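Local atomic coordinates of putative fumarylacetoacetate hydrolase family protein (Yersinia pestis, PDB entry 3S52), a protein that is of unknown function but belongs to the fumarylacetoacetate hydrolase family, containing a mixed beta-sheet, a smaller antiparallel sheet and several helices. Residues S69-I74 against T106-Q111; V61-D66 against G199-G204; G100-L105 against G129-S134. One frame throughout, in Å; residues are numbered along the deposited sequence.

Contact 1 of 3, residues S69-I74 against T106-Q111; sequences SVHHEI and TLRELQ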
loop_
_atom_site.group_PDB
_atom_site.type_symbol
_atom_site.label_atom_id
_atom_site.label_comp_id
_atom_site.label_asym_id
_atom_site.label_seq_id
_atom_site.Cartn_x
_atom_site.Cartn_y
_atom_site.Cartn_z
ATOM N N SER A 69 16.770 3.780 12.897
ATOM C CA SER A 69 15.936 3.662 14.086
ATOM C C SER A 69 14.472 3.448 13.716
ATOM O O SER A 69 13.986 3.972 12.709
ATOM C CB SER A 69 16.082 4.895 14.974
ATOM O OG SER A 69 15.645 6.051 14.280
ATOM N N VAL A 70 13.794 2.646 14.530
ATOM C CA VAL A 70 12.381 2.364 14.384
ATOM C C VAL A 70 11.601 3.106 15.473
ATOM O O VAL A 70 11.861 2.926 16.670
ATOM C CB VAL A 70 12.136 0.840 14.488
ATOM C CG1 VAL A 70 10.667 0.518 14.378
ATOM C CG2 VAL A 70 12.930 0.105 13.414
ATOM N N HIS A 71 10.649 3.942 15.055
ATOM C CA HIS A 71 9.858 4.751 15.984
ATOM C C HIS A 71 8.431 4.225 16.186
ATOM O O HIS A 71 7.776 3.810 15.231
ATOM C CB HIS A 71 9.778 6.202 15.483
ATOM C CG HIS A 71 11.039 6.987 15.680
ATOM N ND1 HIS A 71 12.294 6.429 15.552
ATOM C CD2 HIS A 71 11.236 8.291 15.988
ATOM C CE1 HIS A 71 13.210 7.355 15.780
ATOM N NE2 HIS A 71 12.595 8.492 16.051
ATOM N N HIS A 72 7.948 4.265 17.423
ATOM C CA HIS A 72 6.562 3.914 17.708
ATOM C C HIS A 72 5.614 5.083 17.347
ATOM O O HIS A 72 5.958 6.250 17.561
ATOM C CB HIS A 72 6.407 3.537 19.189
ATOM C CG HIS A 72 6.890 4.594 20.141
ATOM N ND1 HIS A 72 6.158 5.726 20.436
ATOM C CD2 HIS A 72 8.035 4.690 20.863
ATOM C CE1 HIS A 72 6.833 6.476 21.292
ATOM N NE2 HIS A 72 7.975 5.871 21.568
ATOM N N GLU A 73 4.463 4.785 16.739
ATOM C CA GLU A 73 3.401 5.778 16.670
ATOM C C GLU A 73 2.075 5.127 17.034
ATOM O O GLU A 73 1.449 4.495 16.181
ATOM C CB GLU A 73 3.321 6.340 15.242
ATOM C CG GLU A 73 4.684 6.660 14.662
ATOM C CD GLU A 73 4.603 7.461 13.374
ATOM O OE1 GLU A 73 3.593 7.325 12.646
ATOM O OE2 GLU A 73 5.557 8.228 13.104
ATOM N N ILE A 74 1.589 5.378 18.244
ATOM C CA ILE A 74 0.354 4.738 18.702
ATOM C C ILE A 74 -0.841 5.421 18.024
ATOM O O ILE A 74 -0.811 6.632 17.780
ATOM C CB ILE A 74 0.216 4.761 20.254
ATOM C CG1 ILE A 74 -0.934 3.862 20.705
ATOM C CG2 ILE A 74 -0.014 6.168 20.759
ATOM C CD1 ILE A 74 -1.127 3.822 22.221
ATOM N N THR A 106 7.648 3.099 12.095
ATOM C CA THR A 106 8.145 3.913 11.005
ATOM C C THR A 106 9.655 3.902 11.024
ATOM O O THR A 106 10.257 4.066 12.080
ATOM C CB THR A 106 7.661 5.363 11.174
ATOM O OG1 THR A 106 6.227 5.394 11.156
ATOM C CG2 THR A 106 8.221 6.278 10.049
ATOM N N LEU A 107 10.284 3.760 9.865
ATOM C CA LEU A 107 11.730 3.898 9.872
ATOM C C LEU A 107 11.925 5.375 9.641
ATOM O O LEU A 107 11.917 5.861 8.514
ATOM C CB LEU A 107 12.339 3.067 8.740
ATOM C CG LEU A 107 12.112 1.558 8.929
ATOM C CD1 LEU A 107 12.519 0.731 7.698
ATOM C CD2 LEU A 107 12.841 1.073 10.167
ATOM N N ARG A 108 12.178 6.083 10.733
ATOM C CA ARG A 108 12.007 7.528 10.734
ATOM C C ARG A 108 13.080 8.203 9.902
ATOM O O ARG A 108 12.807 9.193 9.231
ATOM C CB ARG A 108 12.022 8.082 12.162
ATOM C CG ARG A 108 11.824 9.591 12.246
ATOM C CD ARG A 108 11.773 10.091 13.687
ATOM N NE ARG A 108 11.559 11.538 13.749
ATOM C CZ ARG A 108 11.284 12.214 14.863
ATOM N NH1 ARG A 108 11.181 11.584 16.028
ATOM N NH2 ARG A 108 11.108 13.528 14.815
ATOM N N GLU A 109 14.302 7.676 9.967
ATOM C CA GLU A 109 15.411 8.219 9.192
ATOM C C GLU A 109 15.148 8.073 7.699
ATOM O O GLU A 109 15.339 9.020 6.939
ATOM C CB GLU A 109 16.739 7.539 9.569
ATOM C CG GLU A 109 17.147 7.704 11.040
ATOM C CD GLU A 109 18.318 6.801 11.442
ATOM O OE1 GLU A 109 19.319 6.737 10.688
ATOM O OE2 GLU A 109 18.237 6.152 12.512
ATOM N N LEU A 110 14.717 6.888 7.276
ATOM C CA LEU A 110 14.366 6.686 5.865
ATOM C C LEU A 110 13.232 7.615 5.458
ATOM O O LEU A 110 13.319 8.302 4.437
ATOM C CB LEU A 110 13.958 5.237 5.581
ATOM C CG LEU A 110 15.013 4.159 5.358
ATOM C CD1 LEU A 110 14.340 2.869 4.898
ATOM C CD2 LEU A 110 16.038 4.608 4.341
ATOM N N GLN A 111 12.163 7.636 6.251
ATOM C CA GLN A 111 11.033 8.517 5.953
ATOM C C GLN A 111 11.500 9.948 5.734
ATOM O O GLN A 111 11.101 10.601 4.768
ATOM C CB GLN A 111 9.989 8.508 7.067
ATOM C CG GLN A 111 8.678 9.220 6.654
ATOM C CD GLN A 111 7.787 9.535 7.840
ATOM O OE1 GLN A 111 8.268 9.674 8.960
ATOM N NE2 GLN A 111 6.487 9.658 7.600
HETATM O O HOH W 1 15.107 4.645 9.598
#

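Contact 2 of 3, residues V61-D66 against G199-G204; sequences VSIPKD and GPMQSG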
loop_
_atom_site.group_PDB
_atom_site.type_symbol
_atom_site.label_atom_id
_atom_site.label_comp_id
_atom_site.label_asym_id
_atom_site.label_seq_id
_atom_site.Cartn_x
_atom_site.Cartn_y
_atom_site.Cartn_z
ATOM N N VAL A 61 7.181 -8.197 19.366
ATOM C CA VAL A 61 7.147 -7.374 18.169
ATOM C C VAL A 61 8.537 -7.268 17.554
ATOM O O VAL A 61 9.441 -6.687 18.137
ATOM C CB VAL A 61 6.619 -5.961 18.502
ATOM C CG1 VAL A 61 6.689 -5.041 17.285
ATOM C CG2 VAL A 61 5.182 -6.051 19.054
ATOM N N SER A 62 8.691 -7.838 16.366
ATOM C CA SER A 62 9.961 -7.817 15.646
ATOM C C SER A 62 10.142 -6.489 14.918
ATOM O O SER A 62 9.212 -5.991 14.291
ATOM C CB SER A 62 9.985 -8.963 14.628
ATOM O OG SER A 62 11.052 -8.799 13.715
ATOM N N ILE A 63 11.338 -5.917 14.997
ATOM C CA ILE A 63 11.644 -4.720 14.223
ATOM C C ILE A 63 12.906 -4.972 13.387
ATOM O O ILE A 63 13.778 -5.729 13.811
ATOM C CB ILE A 63 11.833 -3.506 15.138
ATOM C CG1 ILE A 63 13.077 -3.677 16.020
ATOM C CG2 ILE A 63 10.591 -3.298 16.010
ATOM C CD1 ILE A 63 13.401 -2.422 16.851
ATOM N N PRO A 64 12.999 -4.363 12.189
ATOM C CA PRO A 64 14.207 -4.630 11.398
ATOM C C PRO A 64 15.435 -3.964 12.022
ATOM O O PRO A 64 15.284 -2.917 12.658
ATOM C CB PRO A 64 13.880 -4.018 10.031
ATOM C CG PRO A 64 12.836 -2.993 10.286
ATOM C CD PRO A 64 12.052 -3.469 11.492
ATOM N N LYS A 65 16.610 -4.589 11.901
ATOM C CA LYS A 65 17.830 -4.028 12.487
ATOM C C LYS A 65 18.726 -3.150 11.592
ATOM O O LYS A 65 19.589 -2.434 12.112
ATOM C CB LYS A 65 18.684 -5.152 13.106
ATOM C CG LYS A 65 18.002 -5.955 14.224
ATOM C CD LYS A 65 17.371 -5.044 15.288
ATOM C CE LYS A 65 16.701 -5.844 16.418
ATOM N NZ LYS A 65 15.509 -6.636 15.967
ATOM N N ASP A 66 18.562 -3.208 10.270
ATOM C CA ASP A 66 19.531 -2.537 9.378
ATOM C C ASP A 66 19.143 -1.195 8.730
ATOM O O ASP A 66 19.947 -0.592 7.986
ATOM C CB ASP A 66 20.082 -3.508 8.330
ATOM C CG ASP A 66 21.023 -4.550 8.920
ATOM O OD1 ASP A 66 21.488 -4.375 10.074
ATOM O OD2 ASP A 66 21.295 -5.549 8.212
ATOM N N GLY A 199 8.736 8.283 19.179
ATOM C CA GLY A 199 10.118 8.062 19.557
ATOM C C GLY A 199 10.651 6.690 19.212
ATOM O O GLY A 199 9.902 5.811 18.796
ATOM N N PRO A 200 11.965 6.497 19.390
ATOM C CA PRO A 200 12.623 5.248 18.990
ATOM C C PRO A 200 12.351 4.110 19.969
ATOM O O PRO A 200 12.109 4.325 21.153
ATOM C CB PRO A 200 14.111 5.616 19.009
ATOM C CG PRO A 200 14.213 6.703 20.025
ATOM C CD PRO A 200 12.912 7.476 19.959
HETATM N N MSE A 201 12.380 2.895 19.452
HETATM C CA MSE A 201 12.315 1.711 20.286
HETATM C C MSE A 201 13.544 0.895 19.986
HETATM O O MSE A 201 14.132 1.044 18.920
HETATM C CB MSE A 201 11.099 0.877 19.931
HETATM C CG MSE A 201 9.819 1.670 19.822
HETATM SE SE MSE A 201 8.336 0.437 19.757
HETATM C CE MSE A 201 8.797 -0.429 18.091
ATOM N N GLN A 202 13.922 0.020 20.908
ATOM C CA GLN A 202 14.995 -0.929 20.626
ATOM C C GLN A 202 14.675 -2.304 21.185
ATOM O O GLN A 202 13.788 -2.467 22.027
ATOM C CB GLN A 202 16.353 -0.434 21.133
ATOM C CG GLN A 202 16.419 -0.103 22.619
ATOM C CD GLN A 202 17.792 0.434 23.043
ATOM O OE1 GLN A 202 18.478 1.110 22.272
ATOM N NE2 GLN A 202 18.190 0.138 24.274
ATOM N N SER A 203 15.394 -3.296 20.680
ATOM C CA SER A 203 15.231 -4.655 21.136
ATOM C C SER A 203 15.338 -4.708 22.665
ATOM O O SER A 203 16.257 -4.143 23.258
ATOM C CB SER A 203 16.286 -5.543 20.475
ATOM O OG SER A 203 15.888 -6.896 20.541
ATOM N N GLY A 204 14.378 -5.364 23.305
ATOM C CA GLY A 204 14.399 -5.503 24.756
ATOM C C GLY A 204 13.439 -4.572 25.488
ATOM O O GLY A 204 13.178 -4.758 26.666
#

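Contact 3 of 3, residues G100-L105 against G129-S134; sequences GVALDL and GSCPIS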
loop_
_atom_site.group_PDB
_atom_site.type_symbol
_atom_site.label_atom_id
_atom_site.label_comp_id
_atom_site.label_asym_id
_atom_site.label_seq_id
_atom_site.Cartn_x
_atom_site.Cartn_y
_atom_site.Cartn_z
ATOM N N GLY A 100 -9.701 -0.606 17.738
ATOM C CA GLY A 100 -8.523 -1.265 18.253
ATOM C C GLY A 100 -7.410 -0.244 18.379
ATOM O O GLY A 100 -7.623 0.949 18.164
ATOM N N VAL A 101 -6.237 -0.707 18.781
ATOM C CA VAL A 101 -5.099 0.178 18.897
ATOM C C VAL A 101 -3.920 -0.449 18.172
ATOM O O VAL A 101 -3.672 -1.654 18.295
ATOM C CB VAL A 101 -4.764 0.496 20.366
ATOM C CG1 VAL A 101 -4.447 -0.787 21.143
ATOM C CG2 VAL A 101 -3.607 1.496 20.447
ATOM N N ALA A 102 -3.218 0.363 17.386
ATOM C CA ALA A 102 -2.059 -0.120 16.647
ATOM C C ALA A 102 -0.831 0.749 16.889
ATOM O O ALA A 102 -0.926 1.855 17.431
ATOM C CB ALA A 102 -2.368 -0.175 15.147
ATOM N N LEU A 103 0.317 0.225 16.479
ATOM C CA LEU A 103 1.548 0.997 16.333
ATOM C C LEU A 103 1.854 1.135 14.849
ATOM O O LEU A 103 2.045 0.140 14.152
ATOM C CB LEU A 103 2.721 0.267 16.991
ATOM C CG LEU A 103 2.584 0.027 18.492
ATOM C CD1 LEU A 103 3.802 -0.702 19.025
ATOM C CD2 LEU A 103 2.386 1.351 19.214
ATOM N N ASP A 104 1.910 2.363 14.353
ATOM C CA ASP A 104 2.339 2.541 12.991
ATOM C C ASP A 104 3.833 2.731 13.156
ATOM O O ASP A 104 4.315 3.852 13.367
ATOM C CB ASP A 104 1.640 3.802 12.439
ATOM C CG ASP A 104 2.302 4.380 11.183
ATOM O OD1 ASP A 104 3.128 3.696 10.534
ATOM O OD2 ASP A 104 1.960 5.540 10.838
ATOM N N LEU A 105 4.575 1.639 12.957
ATOM C CA LEU A 105 6.027 1.660 13.139
ATOM C C LEU A 105 6.656 2.247 11.898
ATOM O O LEU A 105 6.283 1.899 10.778
ATOM C CB LEU A 105 6.615 0.262 13.373
ATOM C CG LEU A 105 6.120 -0.608 14.533
ATOM C CD1 LEU A 105 6.903 -1.907 14.562
ATOM C CD2 LEU A 105 6.245 0.121 15.852
ATOM N N GLY A 129 5.766 -6.361 9.235
ATOM C CA GLY A 129 5.552 -6.185 10.657
ATOM C C GLY A 129 5.456 -4.745 11.116
ATOM O O GLY A 129 5.530 -4.482 12.315
ATOM N N SER A 130 5.235 -3.806 10.199
ATOM C CA SER A 130 5.222 -2.387 10.602
ATOM C C SER A 130 3.885 -1.947 11.211
ATOM O O SER A 130 3.663 -0.758 11.454
ATOM C CB SER A 130 5.526 -1.475 9.422
ATOM O OG SER A 130 4.486 -1.572 8.478
ATOM N N CYS A 131 2.969 -2.889 11.386
ATOM C CA CYS A 131 1.670 -2.554 11.956
ATOM C C CYS A 131 1.174 -3.628 12.933
ATOM O O CYS A 131 0.225 -4.354 12.654
ATOM C CB CYS A 131 0.641 -2.284 10.859
ATOM S SG CYS A 131 -0.929 -1.589 11.481
ATOM N N PRO A 132 1.825 -3.717 14.095
ATOM C CA PRO A 132 1.336 -4.495 15.237
ATOM C C PRO A 132 0.006 -3.924 15.684
ATOM O O PRO A 132 -0.086 -2.709 15.895
ATOM C CB PRO A 132 2.370 -4.204 16.333
ATOM C CG PRO A 132 3.555 -3.659 15.629
ATOM C CD PRO A 132 3.035 -2.955 14.417
ATOM N N ILE A 133 -0.995 -4.780 15.861
ATOM C CA ILE A 133 -2.329 -4.307 16.191
ATOM C C ILE A 133 -3.015 -5.219 17.209
ATOM O O ILE A 133 -2.748 -6.430 17.255
ATOM C CB ILE A 133 -3.185 -4.179 14.914
ATOM C CG1 ILE A 133 -4.548 -3.560 15.219
ATOM C CG2 ILE A 133 -3.361 -5.521 14.253
ATOM C CD1 ILE A 133 -5.192 -2.950 13.968
ATOM N N SER A 134 -3.881 -4.618 18.024
ATOM C CA SER A 134 -4.661 -5.321 19.037
ATOM C C SER A 134 -5.875 -6.035 18.430
ATOM O O SER A 134 -6.150 -5.930 17.233
ATOM C CB SER A 134 -5.183 -4.311 20.078
ATOM O OG SER A 134 -6.181 -3.449 19.507
#

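Contact 1 of 3, residues S69-I74 against T106-Q111
S69 sends two hydrogen bonds to one carboxylate oxygen of E109. S69 N reaches E109 OE2 at 2.8 Å from above the carboxylate plane, and S69 OG meets the same OE2 at 3.1 Å on its anti lone pair. Between the backbones, H71 N donates almost straight (175°) to T106 O at 3.0 Å, and T106 N returns a bond to H71 O at 3.2 Å, making an antiparallel hydrogen-bonded pair.

Apolar packing occupies the other face of this pair, where V70 CG2 presses on L107 CD2 at 3.4 Å, closer than usual for two carbons. On the face of H71 and T106, R108 covers the imidazole: with CG anti to the backbone N (chi1 -179°), its CB lies 3.7 Å from the centroid of the H71 ring, a CH-pi contact over the centre. R108 CD sits implausibly close to the ring, so the placing of the chain and guanidinium beyond it is doubtful.

T106 OG1 lies beside the E73 carboxylate, but the polar partner of both is K125, whose NZ forms a salt bridge with E73 OE1 and a hydrogen bond with T106 OG1. E109 OE2 thus holds the residue just before the strand by its N-H and its hydroxyl, while the E73-K125 salt bridge, near a bound sulfate, is consistent with a charged pocket at the other end.

Contact 2 of 3, residues V61-D66 against G199-G204
I63 and selenomethionine M201 meet methyl to methyl, I63 CG2 lying 4.0 Å from M201 CE. The bend of the M201 chain at its last torsion (chi3 -64°) turns this terminal methyl toward the isoleucine. The second branch of I63 reaches a different part of the same segment: its CD1 comes within 4.1 Å of M201 O and 4.4 Å of Q202 CA, so the isoleucine touches side chain with one arm and backbone with the other. Towards the surface a lighter contact follows, K65 CE against S203 CB at 4.1 Å. No hydrogen bond joins the two segments; they are held together by loose van der Waals packing.

What positions the lysine is a bond within its own segment. K65 doubles back, bent at its second and fourth side-chain torsions, and K65 NZ donates to I63 O at 2.9 Å, tilted 21° from the carbonyl plane. The ammonium group is thereby tied to the backbone of I63, and the aliphatic part of the chain is turned toward S203.

A wider, mainly apolar shell surrounds the I63-M201 pair. I220 packs on both residues, V70 also lies against I63, and L105 and H72 touch M201. At the exposed end, Q202 N is hydrogen-bonded to D205 OD2 just after the strand.

The segment V61-D66 is an irregular connection between strands 54-56 and 70-80, tied at V61 to the C-terminal residues R219 and I221 by backbone bonds. Its partner begins as the short strand 199-201, which runs antiparallel to strand 70-80. The contact therefore lays this connecting loop against the end of strand 199-201, where that strand pairs with strand 70-80, beside the C-terminus of the chain.

Contact 3 of 3, residues G100-L105 against G129-S134
P132 presents its pyrrolidine ring to two leucines of the neighbouring strand. L105 comes to the ring at its CG-CD edge: L105 CG is 3.9 Å from P132 CD, and L105 CD1 is 3.9 Å from P132 CG. L103 instead lies above one face of the ring, displaced from its centre, with L103 CB 4.1 Å from P132 CD. A102 CB is 4.0 Å from I133 CG1, and the sulfur of C131 lies a little farther off.

The backbones run antiparallel, the strand axes at 150°, and the bonding departs from a plain strand pair at S134 and at P132. At S134 the side chain takes over from a backbone carbonyl: V101 N donates to S134 OG at 2.8 Å, the serine's first torsion (chi1 69°) swinging the hydroxyl round to this N-H. S134 N answers to V101 O at 3.0 Å, so V101 is held through both its polar backbone atoms. In the middle L103 N donates to P132 O at 3.0 Å. Proline has no N-H to give back, and L103 O faces the CA-H of C131 instead, at 3.5 Å from C131 CA and nearly straight (169°). L105 N then bonds to S130 O, which also receives K49.

The side chain of D104 leaves the backbone away from this partner strand, and its carboxylate forms salt bridges with K49 and K125; E73 and E75 lie close by. The pair 100-103 and 131-133 thus forms part of the buried core of the family's mixed sheet. Where the first strand gives way to loop stands a cluster of charged residues, and the sulfate ion bound near D104 is consistent with a pocket there.

Overall arrangement
All three contacts reach the same mixed beta-sheet. Strand 96-107 is shared by contacts 1 and 3, pairing with strand 70-80 in the first and with strand 131-138 in the third; these two contacts interleave in sequence. Contact 2 closes the longest loop, enclosing the other two, and brings strand 199-201 to the opposite side of strand 70-80 from strand 96-107. Contacts 1 and 2 have centres about 10 Å apart, and the centre of contact 3 lies about 13 Å from each. The E73 O to D104 N bond joins contacts 1 and 3, whereas M201 and V61, packing on L105 and P132, join contacts 2 and 3 by apolar contacts.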